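Local coordinates for sugar kinase MJ0406 (Methanococcus jannaschii, PDB 2C49), which catalyses the ATP-dependent phosphorylation of nucleosides to nucleoside monophosphates, with inosine, guanosine and cytidine as its preferred substrates, at residues 11-16 with 136-141; 155-160 with 179-184; 127-132 with 149-154; 18-23 with 100-105. One frame throughout, in Å; residues are numbered along the deposited sequence.

Contact 1. Residues 11-16 with 136-141; sequences VGHTAL and IATGDP. With ADN (adenosine), chain C.
V11 and I136 form a parallel bridge between neighbouring strands of the central sheet, and beyond it both chains continue as buried loops toward the bound adenosine. The A137 N-H aims almost straight at V11 O (2.8 Å, 178° at the hydrogen). Next in line, G12 CA lies 3.5 Å from A137 O, where a side chain would collide with that carbonyl. As in other PfkB-family kinases, the ligand site gathers at the C-terminal ends of the parallel strands, and here H13 and T138 line it together. A chi1 of -61° sets the H13 ring beside its own backbone N, and the two side chains cross at about a right angle. H13 CD2 stands 3.2 Å from T138 OG1 and 3.4 Å from C2 of adenosine. On the ring's far corner, H13 NE2 passes G139 CA at 3.5 Å and hydrogen-bonds D164 OD2, which G139 N also reaches. Replacing H13 by an alanine would take away the imidazole and would probably leave D164 short of one partner and a gap beside T138 and the adenine base.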
loop_
_atom_site.group_PDB
_atom_site.type_symbol
_atom_site.label_atom_id
_atom_site.label_comp_id
_atom_site.label_asym_id
_atom_site.label_seq_id
_atom_site.Cartn_x
_atom_site.Cartn_y
_atom_site.Cartn_z
ATOM N N VAL A 11 -11.123 18.983 12.464
ATOM C CA VAL A 11 -11.127 19.241 11.026
ATOM C C VAL A 11 -9.875 18.672 10.453
ATOM O O VAL A 11 -8.794 18.938 10.980
ATOM C CB VAL A 11 -11.131 20.751 10.722
ATOM C CG1 VAL A 11 -11.197 20.998 9.182
ATOM C CG2 VAL A 11 -12.324 21.440 11.416
ATOM N N GLY A 12 -10.005 17.912 9.347
ATOM C CA GLY A 12 -8.822 17.320 8.707
ATOM C C GLY A 12 -9.134 15.893 8.277
ATOM O O GLY A 12 -10.296 15.425 8.300
ATOM N N HIS A 13 -8.093 15.162 7.941
ATOM C CA HIS A 13 -8.272 13.852 7.320
ATOM C C HIS A 13 -8.863 12.786 8.219
ATOM O O HIS A 13 -8.471 12.642 9.388
ATOM C CB HIS A 13 -6.918 13.309 6.856
ATOM C CG HIS A 13 -6.233 14.173 5.842
ATOM N ND1 HIS A 13 -6.759 14.429 4.591
ATOM C CD2 HIS A 13 -5.037 14.808 5.890
ATOM C CE1 HIS A 13 -5.911 15.188 3.917
ATOM N NE2 HIS A 13 -4.877 15.455 4.699
ATOM N N THR A 14 -9.771 12.026 7.617
ATOM C CA THR A 14 -10.107 10.680 8.001
ATOM C C THR A 14 -9.482 9.730 6.969
ATOM O O THR A 14 -9.593 9.944 5.763
ATOM C CB THR A 14 -11.642 10.534 7.982
ATOM O OG1 THR A 14 -12.166 11.433 8.979
ATOM C CG2 THR A 14 -12.053 9.112 8.510
ATOM N N ALA A 15 -8.824 8.675 7.425
ATOM C CA ALA A 15 -8.016 7.868 6.499
ATOM C C ALA A 15 -7.948 6.427 6.946
ATOM O O ALA A 15 -8.201 6.150 8.109
ATOM C CB ALA A 15 -6.577 8.455 6.405
ATOM N N LEU A 16 -7.609 5.522 6.019
ATOM C CA LEU A 16 -7.254 4.139 6.328
ATOM C C LEU A 16 -5.719 3.995 6.224
ATOM O O LEU A 16 -5.091 4.449 5.269
ATOM C CB LEU A 16 -7.959 3.116 5.402
ATOM C CG LEU A 16 -9.472 3.097 5.606
ATOM C CD1 LEU A 16 -10.200 2.357 4.522
ATOM C CD2 LEU A 16 -9.835 2.544 7.022
ATOM N N ILE A 136 -7.724 21.848 14.234
ATOM C CA ILE A 136 -7.448 21.619 12.836
ATOM C C ILE A 136 -6.220 20.679 12.798
ATOM O O ILE A 136 -5.132 21.071 13.244
ATOM C CB ILE A 136 -7.201 23.001 12.181
ATOM C CG1 ILE A 136 -8.492 23.838 12.304
ATOM C CG2 ILE A 136 -6.676 22.850 10.710
ATOM C CD1 ILE A 136 -8.323 25.324 11.988
ATOM N N ALA A 137 -6.415 19.462 12.290
ATOM C CA ALA A 137 -5.408 18.379 12.436
ATOM C C ALA A 137 -5.078 17.822 11.099
ATOM O O ALA A 137 -5.849 17.004 10.589
ATOM C CB ALA A 137 -5.945 17.270 13.348
ATOM N N THR A 138 -3.957 18.291 10.505
ATOM C CA THR A 138 -3.602 18.067 9.092
ATOM C C THR A 138 -4.658 18.655 8.170
ATOM O O THR A 138 -5.546 19.422 8.624
ATOM C CB THR A 138 -3.355 16.536 8.733
ATOM O OG1 THR A 138 -4.561 15.783 8.894
ATOM C CG2 THR A 138 -2.368 15.868 9.728
ATOM N N GLY A 139 -4.524 18.317 6.889
ATOM C CA GLY A 139 -5.432 18.683 5.820
ATOM C C GLY A 139 -4.980 19.827 4.939
ATOM O O GLY A 139 -3.808 20.275 4.943
ATOM N N ASP A 140 -5.940 20.310 4.181
ATOM C CA ASP A 140 -5.728 21.296 3.153
ATOM C C ASP A 140 -5.487 22.698 3.707
ATOM O O ASP A 140 -6.297 23.201 4.463
ATOM C CB ASP A 140 -6.937 21.281 2.209
ATOM C CG ASP A 140 -6.881 22.365 1.164
ATOM O OD1 ASP A 140 -6.167 22.172 0.174
ATOM O OD2 ASP A 140 -7.542 23.427 1.232
ATOM N N PRO A 141 -4.350 23.301 3.354
ATOM C CA PRO A 141 -3.967 24.632 3.867
ATOM C C PRO A 141 -5.010 25.726 3.680
ATOM O O PRO A 141 -5.265 26.414 4.645
ATOM C CB PRO A 141 -2.703 24.952 3.056
ATOM C CG PRO A 141 -2.089 23.573 2.903
ATOM C CD PRO A 141 -3.286 22.726 2.499
HETATM O "O5'" ADN C . -1.142 11.390 12.943
HETATM C "C5'" ADN C . -1.093 10.022 12.539
HETATM C "C4'" ADN C . -1.993 9.916 11.305
HETATM O "O4'" ADN C . -1.609 10.803 10.255
HETATM C "C3'" ADN C . -2.376 8.559 10.673
HETATM O "O3'" ADN C . -3.601 7.979 11.120
HETATM C "C2'" ADN C . -2.359 8.779 9.148
HETATM O "O2'" ADN C . -3.625 8.622 8.513
HETATM C "C1'" ADN C . -1.959 10.245 8.987
HETATM N N9 ADN C . -0.957 10.547 7.991
HETATM C C8 ADN C . 0.191 9.883 7.711
HETATM N N7 ADN C . 0.879 10.535 6.724
HETATM C C5 ADN C . 0.191 11.635 6.407
HETATM C C6 ADN C . 0.239 12.783 5.497
HETATM N N6 ADN C . 1.291 12.886 4.705
HETATM N N1 ADN C . -0.751 13.710 5.474
HETATM C C2 ADN C . -1.824 13.661 6.298
HETATM N N3 ADN C . -1.971 12.666 7.187
HETATM C C4 ADN C . -0.985 11.624 7.236
#

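Contact 2. Residues 155-160 with 179-184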
loop_
_atom_site.group_PDB
_atom_site.type_symbol
_atom_site.label_atom_id
_atom_site.label_comp_id
_atom_site.label_asym_id
_atom_site.label_seq_id
_atom_site.Cartn_x
_atom_site.Cartn_y
_atom_site.Cartn_z
ATOM N N ASN A 155 -14.752 30.599 18.635
ATOM C CA ASN A 155 -14.259 29.339 19.167
ATOM C C ASN A 155 -12.754 29.420 19.353
ATOM O O ASN A 155 -12.061 30.165 18.645
ATOM C CB ASN A 155 -14.568 28.149 18.226
ATOM C CG ASN A 155 -15.790 28.396 17.380
ATOM O OD1 ASN A 155 -15.681 29.048 16.341
ATOM N ND2 ASN A 155 -16.971 27.923 17.836
ATOM N N LEU A 156 -12.253 28.663 20.321
ATOM C CA LEU A 156 -10.807 28.490 20.496
ATOM C C LEU A 156 -10.315 27.666 19.342
ATOM O O LEU A 156 -10.941 26.690 18.984
ATOM C CB LEU A 156 -10.468 27.725 21.778
ATOM C CG LEU A 156 -10.218 28.486 23.093
ATOM C CD1 LEU A 156 -9.138 27.751 23.978
ATOM C CD2 LEU A 156 -9.859 29.957 22.903
ATOM N N VAL A 157 -9.222 28.095 18.740
ATOM C CA VAL A 157 -8.673 27.419 17.589
ATOM C C VAL A 157 -7.409 26.696 18.004
ATOM O O VAL A 157 -6.489 27.306 18.503
ATOM C CB VAL A 157 -8.265 28.407 16.462
ATOM C CG1 VAL A 157 -7.471 27.689 15.386
ATOM C CG2 VAL A 157 -9.498 29.099 15.881
ATOM N N SER A 158 -7.389 25.390 17.790
ATOM C CA SER A 158 -6.153 24.628 17.970
ATOM C C SER A 158 -5.708 24.195 16.593
ATOM O O SER A 158 -6.544 23.832 15.743
ATOM C CB SER A 158 -6.503 23.383 18.834
ATOM O OG SER A 158 -5.433 22.471 18.771
ATOM N N PHE A 159 -4.415 24.232 16.339
ATOM C CA PHE A 159 -3.885 23.982 14.999
ATOM C C PHE A 159 -2.671 23.052 15.084
ATOM O O PHE A 159 -1.747 23.312 15.852
ATOM C CB PHE A 159 -3.434 25.305 14.375
ATOM C CG PHE A 159 -2.872 25.173 12.993
ATOM C CD1 PHE A 159 -3.448 24.314 12.048
ATOM C CD2 PHE A 159 -1.794 25.963 12.608
ATOM C CE1 PHE A 159 -2.903 24.230 10.721
ATOM C CE2 PHE A 159 -1.242 25.871 11.310
ATOM C CZ PHE A 159 -1.815 25.008 10.364
ATOM N N ASP A 160 -2.701 21.984 14.295
ATOM C CA ASP A 160 -1.640 20.998 14.237
ATOM C C ASP A 160 -1.495 20.571 12.769
ATOM O O ASP A 160 -2.125 19.598 12.308
ATOM C CB ASP A 160 -2.036 19.806 15.115
ATOM C CG ASP A 160 -1.014 18.683 15.096
ATOM O OD1 ASP A 160 0.112 18.867 14.560
ATOM O OD2 ASP A 160 -1.275 17.576 15.628
ATOM N N HIS A 179 -4.309 33.301 13.527
ATOM C CA HIS A 179 -5.681 32.963 13.910
ATOM C C HIS A 179 -5.754 31.689 14.735
ATOM O O HIS A 179 -6.746 30.965 14.665
ATOM C CB HIS A 179 -6.514 32.815 12.659
ATOM C CG HIS A 179 -6.661 34.101 11.935
ATOM N ND1 HIS A 179 -7.726 34.949 12.139
ATOM C CD2 HIS A 179 -5.834 34.729 11.067
ATOM C CE1 HIS A 179 -7.579 36.025 11.384
ATOM N NE2 HIS A 179 -6.436 35.920 10.727
ATOM N N THR A 180 -4.727 31.466 15.551
ATOM C CA THR A 180 -4.562 30.223 16.315
ATOM C C THR A 180 -4.365 30.534 17.788
ATOM O O THR A 180 -3.611 31.425 18.152
ATOM C CB THR A 180 -3.324 29.473 15.834
ATOM O OG1 THR A 180 -3.593 28.952 14.529
ATOM C CG2 THR A 180 -3.020 28.199 16.722
ATOM N N ASN A 181 -5.050 29.782 18.634
ATOM C CA ASN A 181 -4.851 29.915 20.068
ATOM C C ASN A 181 -3.828 28.926 20.554
ATOM O O ASN A 181 -2.841 29.334 21.200
ATOM C CB ASN A 181 -6.188 29.766 20.831
ATOM C CG ASN A 181 -7.130 30.916 20.543
ATOM O OD1 ASN A 181 -7.000 32.041 21.123
ATOM N ND2 ASN A 181 -8.095 30.667 19.663
ATOM N N PHE A 182 -4.048 27.646 20.224
ATOM C CA PHE A 182 -3.111 26.559 20.588
ATOM C C PHE A 182 -2.469 26.003 19.353
ATOM O O PHE A 182 -3.151 25.486 18.504
ATOM C CB PHE A 182 -3.796 25.380 21.303
ATOM C CG PHE A 182 -4.439 25.730 22.644
ATOM C CD1 PHE A 182 -4.056 26.872 23.362
ATOM C CD2 PHE A 182 -5.408 24.901 23.189
ATOM C CE1 PHE A 182 -4.659 27.194 24.586
ATOM C CE2 PHE A 182 -6.037 25.214 24.431
ATOM C CZ PHE A 182 -5.662 26.353 25.120
ATOM N N LEU A 183 -1.139 26.064 19.282
ATOM C CA LEU A 183 -0.364 25.532 18.182
ATOM C C LEU A 183 0.433 24.307 18.676
ATOM O O LEU A 183 1.246 24.435 19.604
ATOM C CB LEU A 183 0.654 26.628 17.711
ATOM C CG LEU A 183 1.483 26.344 16.453
ATOM C CD1 LEU A 183 0.538 26.035 15.265
ATOM C CD2 LEU A 183 2.436 27.527 16.077
ATOM N N PHE A 184 0.206 23.150 18.041
ATOM C CA PHE A 184 0.887 21.904 18.366
ATOM C C PHE A 184 1.778 21.506 17.180
ATOM O O PHE A 184 1.317 21.493 16.035
ATOM C CB PHE A 184 -0.117 20.758 18.549
ATOM C CG PHE A 184 -1.014 20.879 19.792
ATOM C CD1 PHE A 184 -2.212 21.582 19.739
ATOM C CD2 PHE A 184 -0.653 20.243 20.979
ATOM C CE1 PHE A 184 -3.062 21.657 20.870
ATOM C CE2 PHE A 184 -1.485 20.284 22.121
ATOM C CZ PHE A 184 -2.703 21.012 22.065
#
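F159 and L183 lie side by side and point the same way from adjacent parallel strands, with F159 CD2 3.5 Å from L183 CD1; a chi1 near 180° in both turns each group away from its own backbone N. T180 crosses F159 at about a right angle, its OG1 3.7 Å from F159 CB and hydrogen-bonded to I176 O. The other face of the pair carries S158, F182 and F184. There S158 OG meets the edge of the F184 ring, 3.3 Å from CE1, while H135 ND1 is its hydrogen-bond partner. Further back, L156 CD1 touches F182 CZ at 3.9 Å. Under these side chains the backbones zip together: V157 O is gripped by both N181 N and F182 N, F159 N binds F182 O, and F184 N binds F159 O at 2.9 Å. D160 closes the strand near the magnesium ion, its OD2 in a salt bridge with R250. Helix 170-177 connects the two strands in a beta-alpha-beta unit, between strands 131-137 and 210-214, and helix 245-258 covers the face of S158, F182 and F184.

Contact 3. Residues 127-132 with 149-154; sequences PNFNTE and KKAYGN
K150, near the end of helix 141-151, reaches across to P127, N128 and F129 in the loop that leads into strand 131-137. The contact thus sits at the base of the beta-alpha-beta unit formed by strand 131-137, this helix and strand 156-160, well away from the substrate and nucleotide sites. The lysine starts out with its CB directed toward the loop, and a chi1 of 176° carries CG past the aromatic ring, 3.8 Å from F129 CE2. CG also approaches the backbone carbonyl of P127. The chain then bends at chi2 and chi3 instead of running straight into solvent, so CD passes the N128 side-chain amide. One atom further on, CE rests 3.4 Å from P127 O. NZ finally ends beside the same amide at the exposed rim, a place that a crystal neighbour also touches. P127 O is buried beneath this aliphatic run with no hydrogen-bond partner in the model, and on its other flank it stands 3.6 Å above the plane of the F129 ring, toward the rim. F129 in turn reaches inward to V134 and T9 of the central sheet, while its carbonyl accepts a hydrogen bond from N155 ND2. Deeper in the contact, the last residue of the helix is met by the same ring: F129 CD2 lies 4.2 Å from the methyl CB of A151.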
loop_
_atom_site.group_PDB
_atom_site.type_symbol
_atom_site.label_atom_id
_atom_site.label_comp_id
_atom_site.label_asym_id
_atom_site.label_seq_id
_atom_site.Cartn_x
_atom_site.Cartn_y
_atom_site.Cartn_z
ATOM N N PRO A 127 -18.645 25.459 7.978
ATOM C CA PRO A 127 -19.873 25.972 8.597
ATOM C C PRO A 127 -19.498 26.894 9.737
ATOM O O PRO A 127 -18.320 27.011 10.081
ATOM C CB PRO A 127 -20.535 24.711 9.163
ATOM C CG PRO A 127 -19.372 23.797 9.491
ATOM C CD PRO A 127 -18.328 24.079 8.402
ATOM N N ASN A 128 -20.498 27.533 10.326
ATOM C CA ASN A 128 -20.314 28.143 11.609
ATOM C C ASN A 128 -19.997 26.947 12.537
ATOM O O ASN A 128 -20.383 25.800 12.250
ATOM C CB ASN A 128 -21.557 28.946 12.041
ATOM C CG ASN A 128 -21.622 30.353 11.390
ATOM O OD1 ASN A 128 -22.685 30.799 10.973
ATOM N ND2 ASN A 128 -20.471 31.035 11.304
ATOM N N PHE A 129 -19.210 27.193 13.567
ATOM C CA PHE A 129 -18.879 26.173 14.550
ATOM C C PHE A 129 -19.511 26.605 15.874
ATOM O O PHE A 129 -19.457 27.775 16.242
ATOM C CB PHE A 129 -17.359 26.088 14.736
ATOM C CG PHE A 129 -16.590 25.670 13.493
ATOM C CD1 PHE A 129 -16.633 24.344 13.042
ATOM C CD2 PHE A 129 -15.815 26.595 12.785
ATOM C CE1 PHE A 129 -15.909 23.930 11.882
ATOM C CE2 PHE A 129 -15.081 26.188 11.622
ATOM C CZ PHE A 129 -15.134 24.857 11.188
ATOM N N ASN A 130 -20.116 25.670 16.592
ATOM C CA ASN A 130 -20.719 26.026 17.856
ATOM C C ASN A 130 -20.055 25.352 19.037
ATOM O O ASN A 130 -20.640 25.226 20.136
ATOM C CB ASN A 130 -22.224 25.757 17.787
ATOM C CG ASN A 130 -22.911 26.621 16.735
ATOM O OD1 ASN A 130 -23.401 26.114 15.712
ATOM N ND2 ASN A 130 -22.939 27.932 16.970
ATOM N N THR A 131 -18.811 24.946 18.813
ATOM C CA THR A 131 -18.031 24.211 19.789
ATOM C C THR A 131 -17.079 25.139 20.514
ATOM O O THR A 131 -16.773 26.196 20.031
ATOM C CB THR A 131 -17.222 23.128 19.078
ATOM O OG1 THR A 131 -16.669 23.674 17.874
ATOM C CG2 THR A 131 -18.144 21.989 18.634
ATOM N N GLU A 132 -16.599 24.713 21.670
ATOM C CA GLU A 132 -15.653 25.478 22.484
ATOM C C GLU A 132 -14.292 25.524 21.798
ATOM O O GLU A 132 -13.561 26.530 21.872
ATOM C CB GLU A 132 -15.552 24.841 23.883
ATOM C CG GLU A 132 -16.803 25.111 24.726
ATOM C CD GLU A 132 -16.716 24.554 26.145
ATOM O OE1 GLU A 132 -15.603 24.131 26.540
ATOM O OE2 GLU A 132 -17.777 24.538 26.850
ATOM N N LYS A 149 -9.837 31.302 10.356
ATOM C CA LYS A 149 -10.379 32.652 10.251
ATOM C C LYS A 149 -11.853 32.754 10.668
ATOM O O LYS A 149 -12.282 33.753 11.232
ATOM C CB LYS A 149 -10.172 33.218 8.836
ATOM C CG LYS A 149 -8.686 33.531 8.565
ATOM C CD LYS A 149 -8.470 34.086 7.131
ATOM C CE LYS A 149 -8.085 35.545 7.158
ATOM N NZ LYS A 149 -7.650 35.979 5.807
ATOM N N LYS A 150 -12.602 31.726 10.329
ATOM C CA LYS A 150 -14.002 31.547 10.714
ATOM C C LYS A 150 -14.143 31.476 12.240
ATOM O O LYS A 150 -15.024 32.098 12.821
ATOM C CB LYS A 150 -14.478 30.216 10.116
ATOM C CG LYS A 150 -15.921 29.757 10.488
ATOM C CD LYS A 150 -16.914 30.733 10.052
ATOM C CE LYS A 150 -17.802 30.169 8.963
ATOM N NZ LYS A 150 -18.852 31.166 8.800
ATOM N N ALA A 151 -13.289 30.677 12.866
ATOM C CA ALA A 151 -13.437 30.302 14.270
ATOM C C ALA A 151 -12.825 31.318 15.220
ATOM O O ALA A 151 -13.375 31.573 16.299
ATOM C CB ALA A 151 -12.785 28.909 14.500
ATOM N N TYR A 152 -11.681 31.892 14.823
ATOM C CA TYR A 152 -10.864 32.738 15.719
ATOM C C TYR A 152 -11.604 33.917 16.362
ATOM O O TYR A 152 -12.262 34.699 15.678
ATOM C CB TYR A 152 -9.554 33.211 15.035
ATOM C CG TYR A 152 -8.555 33.839 15.960
ATOM C CD1 TYR A 152 -7.863 33.066 16.900
ATOM C CD2 TYR A 152 -8.278 35.217 15.890
ATOM C CE1 TYR A 152 -6.916 33.647 17.747
ATOM C CE2 TYR A 152 -7.334 35.813 16.748
ATOM C CZ TYR A 152 -6.658 35.009 17.672
ATOM O OH TYR A 152 -5.719 35.573 18.531
ATOM N N GLY A 153 -11.499 33.996 17.692
ATOM C CA GLY A 153 -12.166 35.030 18.489
ATOM C C GLY A 153 -13.611 34.633 18.815
ATOM O O GLY A 153 -14.367 35.406 19.403
ATOM N N ASN A 154 -14.010 33.442 18.410
ATOM C CA ASN A 154 -15.357 32.918 18.732
ATOM C C ASN A 154 -15.176 31.589 19.410
ATOM O O ASN A 154 -15.424 31.452 20.615
ATOM C CB ASN A 154 -16.244 32.760 17.470
ATOM C CG ASN A 154 -17.688 32.380 17.812
ATOM O OD1 ASN A 154 -18.206 32.774 18.863
ATOM N ND2 ASN A 154 -18.343 31.629 16.924
#

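Contact 4. Residues 18-23 with 100-105; sequences YIFNVE and WIFTDK
Y18, F20, W100 and F102 all hold CG beside the backbone N and anti to the carbonyl carbon (chi1 -81° in Y18, -77° in W100); the parallel bridges Y18-W100 and F20-F102 put the four residues on one face of the strand pair, and the shared torsion makes their rings lean alike, side by side. Y18 CD1 sits over one face of the indole, 3.3 Å from W100 NE1, yet the rings are slid so far apart that they barely overlap. The same offset recurs one step along, where F20 CD1 lies over the F102 ring, 3.3 Å from F102 CE2 and toward its rim. W100 CD1 joins the two pairs by meeting the F20 ring at its edge, 3.7 Å from CE1. Such a small sheet beside the large domain is the lid of ribokinase-like enzymes. In this homodimer the aromatic face packs on the second subunit, where W100 meets the W100 of that chain edge-to-face; the other face bears I19 and I101, and I101 touches adenosine. Without the indole of W100, as with an alanine here, Y18 and F20 are likely to lose their shared neighbour, opening a gap at the subunit interface. The backbones are laced by alternate bonds, among them F20 N to I101 O and T103 N to F20 O, each 2.7 Å. Past the strands, V22 CG1 approaches the edge of F102, and K105 N hydrogen-bonds E23 O from above the carbonyl plane.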
loop_
_atom_site.group_PDB
_atom_site.type_symbol
_atom_site.label_atom_id
_atom_site.label_comp_id
_atom_site.label_asym_id
_atom_site.label_seq_id
_atom_site.Cartn_x
_atom_site.Cartn_y
_atom_site.Cartn_z
ATOM N N TYR A 18 -2.117 1.747 6.621
ATOM C CA TYR A 18 -1.275 0.563 6.697
ATOM C C TYR A 18 -0.053 1.002 7.506
ATOM O O TYR A 18 0.485 2.097 7.270
ATOM C CB TYR A 18 -0.788 0.202 5.288
ATOM C CG TYR A 18 -1.751 -0.563 4.410
ATOM C CD1 TYR A 18 -2.343 0.053 3.301
ATOM C CD2 TYR A 18 -2.031 -1.915 4.653
ATOM C CE1 TYR A 18 -3.176 -0.656 2.447
ATOM C CE2 TYR A 18 -2.886 -2.634 3.814
ATOM C CZ TYR A 18 -3.441 -2.000 2.699
ATOM O OH TYR A 18 -4.269 -2.695 1.852
ATOM N N ILE A 19 0.364 0.198 8.481
ATOM C CA ILE A 19 1.468 0.580 9.376
ATOM C C ILE A 19 2.484 -0.577 9.404
ATOM O O ILE A 19 2.105 -1.709 9.740
ATOM C CB ILE A 19 0.925 0.898 10.795
ATOM C CG1 ILE A 19 -0.212 1.962 10.749
ATOM C CG2 ILE A 19 2.046 1.291 11.743
ATOM C CD1 ILE A 19 -0.927 2.171 12.075
ATOM N N PHE A 20 3.739 -0.301 9.041
ATOM C CA PHE A 20 4.761 -1.341 8.900
ATOM C C PHE A 20 6.016 -1.072 9.752
ATOM O O PHE A 20 6.481 0.074 9.866
ATOM C CB PHE A 20 5.232 -1.524 7.441
ATOM C CG PHE A 20 4.134 -1.549 6.413
ATOM C CD1 PHE A 20 3.737 -0.376 5.776
ATOM C CD2 PHE A 20 3.540 -2.747 6.044
ATOM C CE1 PHE A 20 2.743 -0.390 4.817
ATOM C CE2 PHE A 20 2.553 -2.779 5.086
ATOM C CZ PHE A 20 2.146 -1.601 4.472
ATOM N N ASN A 21 6.535 -2.155 10.335
ATOM C CA ASN A 21 7.810 -2.184 11.030
ATOM C C ASN A 21 8.870 -2.705 10.093
ATOM O O ASN A 21 8.699 -3.775 9.465
ATOM C CB ASN A 21 7.735 -3.113 12.232
ATOM C CG ASN A 21 7.007 -2.501 13.381
ATOM O OD1 ASN A 21 7.606 -1.813 14.202
ATOM N ND2 ASN A 21 5.698 -2.751 13.462
ATOM N N VAL A 22 9.937 -1.921 9.972
ATOM C CA VAL A 22 11.124 -2.312 9.223
ATOM C C VAL A 22 12.330 -2.056 10.129
ATOM O O VAL A 22 12.242 -1.272 11.073
ATOM C CB VAL A 22 11.236 -1.591 7.823
ATOM C CG1 VAL A 22 9.968 -1.850 6.939
ATOM C CG2 VAL A 22 11.452 -0.102 7.959
ATOM N N GLU A 23 13.441 -2.741 9.873
ATOM C CA GLU A 23 14.645 -2.507 10.643
ATOM C C GLU A 23 15.243 -1.167 10.216
ATOM O O GLU A 23 15.584 -0.329 11.047
ATOM C CB GLU A 23 15.641 -3.660 10.445
ATOM C CG GLU A 23 16.056 -4.322 11.744
ATOM C CD GLU A 23 15.088 -5.406 12.176
ATOM O OE1 GLU A 23 15.269 -6.567 11.752
ATOM O OE2 GLU A 23 14.148 -5.098 12.940
ATOM N N TRP A 100 0.478 4.992 4.066
ATOM C CA TRP A 100 1.431 3.888 4.232
ATOM C C TRP A 100 2.525 4.417 5.144
ATOM O O TRP A 100 3.271 5.341 4.779
ATOM C CB TRP A 100 2.026 3.444 2.890
ATOM C CG TRP A 100 1.080 2.610 2.112
ATOM C CD1 TRP A 100 1.105 1.247 1.975
ATOM C CD2 TRP A 100 -0.048 3.067 1.345
ATOM N NE1 TRP A 100 0.076 0.822 1.162
ATOM C CE2 TRP A 100 -0.659 1.917 0.768
ATOM C CE3 TRP A 100 -0.594 4.330 1.061
ATOM C CZ2 TRP A 100 -1.810 1.989 -0.019
ATOM C CZ3 TRP A 100 -1.736 4.398 0.260
ATOM C CH2 TRP A 100 -2.334 3.224 -0.265
ATOM N N ILE A 101 2.608 3.825 6.330
ATOM C CA ILE A 101 3.441 4.329 7.418
ATOM C C ILE A 101 4.495 3.295 7.777
ATOM O O ILE A 101 4.171 2.131 8.070
ATOM C CB ILE A 101 2.534 4.651 8.637
ATOM C CG1 ILE A 101 1.492 5.716 8.228
ATOM C CG2 ILE A 101 3.366 5.098 9.859
ATOM C CD1 ILE A 101 0.310 5.851 9.171
ATOM N N PHE A 102 5.755 3.719 7.712
ATOM C CA PHE A 102 6.874 2.827 7.972
ATOM C C PHE A 102 7.608 3.315 9.182
ATOM O O PHE A 102 7.899 4.487 9.280
ATOM C CB PHE A 102 7.802 2.747 6.762
ATOM C CG PHE A 102 7.110 2.254 5.552
ATOM C CD1 PHE A 102 6.354 3.115 4.777
ATOM C CD2 PHE A 102 7.176 0.917 5.208
ATOM C CE1 PHE A 102 5.673 2.637 3.663
ATOM C CE2 PHE A 102 6.500 0.453 4.101
ATOM C CZ PHE A 102 5.761 1.316 3.331
ATOM N N THR A 103 7.859 2.395 10.105
ATOM C CA THR A 103 8.565 2.672 11.329
ATOM C C THR A 103 9.865 1.856 11.376
ATOM O O THR A 103 9.828 0.632 11.291
ATOM C CB THR A 103 7.673 2.294 12.529
ATOM O OG1 THR A 103 6.407 2.973 12.429
ATOM C CG2 THR A 103 8.270 2.832 13.787
ATOM N N ASP A 104 11.001 2.529 11.530
ATOM C CA ASP A 104 12.279 1.824 11.628
ATOM C C ASP A 104 12.588 1.443 13.078
ATOM O O ASP A 104 11.796 1.753 13.975
ATOM C CB ASP A 104 13.415 2.584 10.915
ATOM C CG ASP A 104 14.013 3.740 11.737
ATOM O OD1 ASP A 104 13.623 3.992 12.904
ATOM O OD2 ASP A 104 14.923 4.458 11.262
ATOM N N LYS A 105 13.736 0.783 13.291
ATOM C CA LYS A 105 14.097 0.197 14.589
ATOM C C LYS A 105 14.321 1.235 15.690
ATOM O O LYS A 105 14.257 0.911 16.884
ATOM C CB LYS A 105 15.326 -0.716 14.451
ATOM C CG LYS A 105 16.645 0.029 14.345
ATOM C CD LYS A 105 17.783 -0.860 13.858
ATOM C CE LYS A 105 19.022 -0.019 13.566
ATOM N NZ LYS A 105 19.956 -0.720 12.632
#

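Overall arrangement
From the N terminus, contact 1 opens first, and the long excursion it encloses contains the whole of contact 4, which pairs 18-23 with 100-105 in the lid sheet. Contact 3 opens at 127-132, before contact 1 has closed at 136-141, so these two cross; both use strand 131-137. Contact 2 follows in series, closing a short loop through helix 170-177. The central sheet unites contacts 1 and 2, where I136 N and O pair with S158 O and D160 N, and contact 3 adjoins through L156 N to E132 O. Contact 4 stands apart, its centre about 37 Å from that of contact 3, linked to contact 1 through strand 15-21.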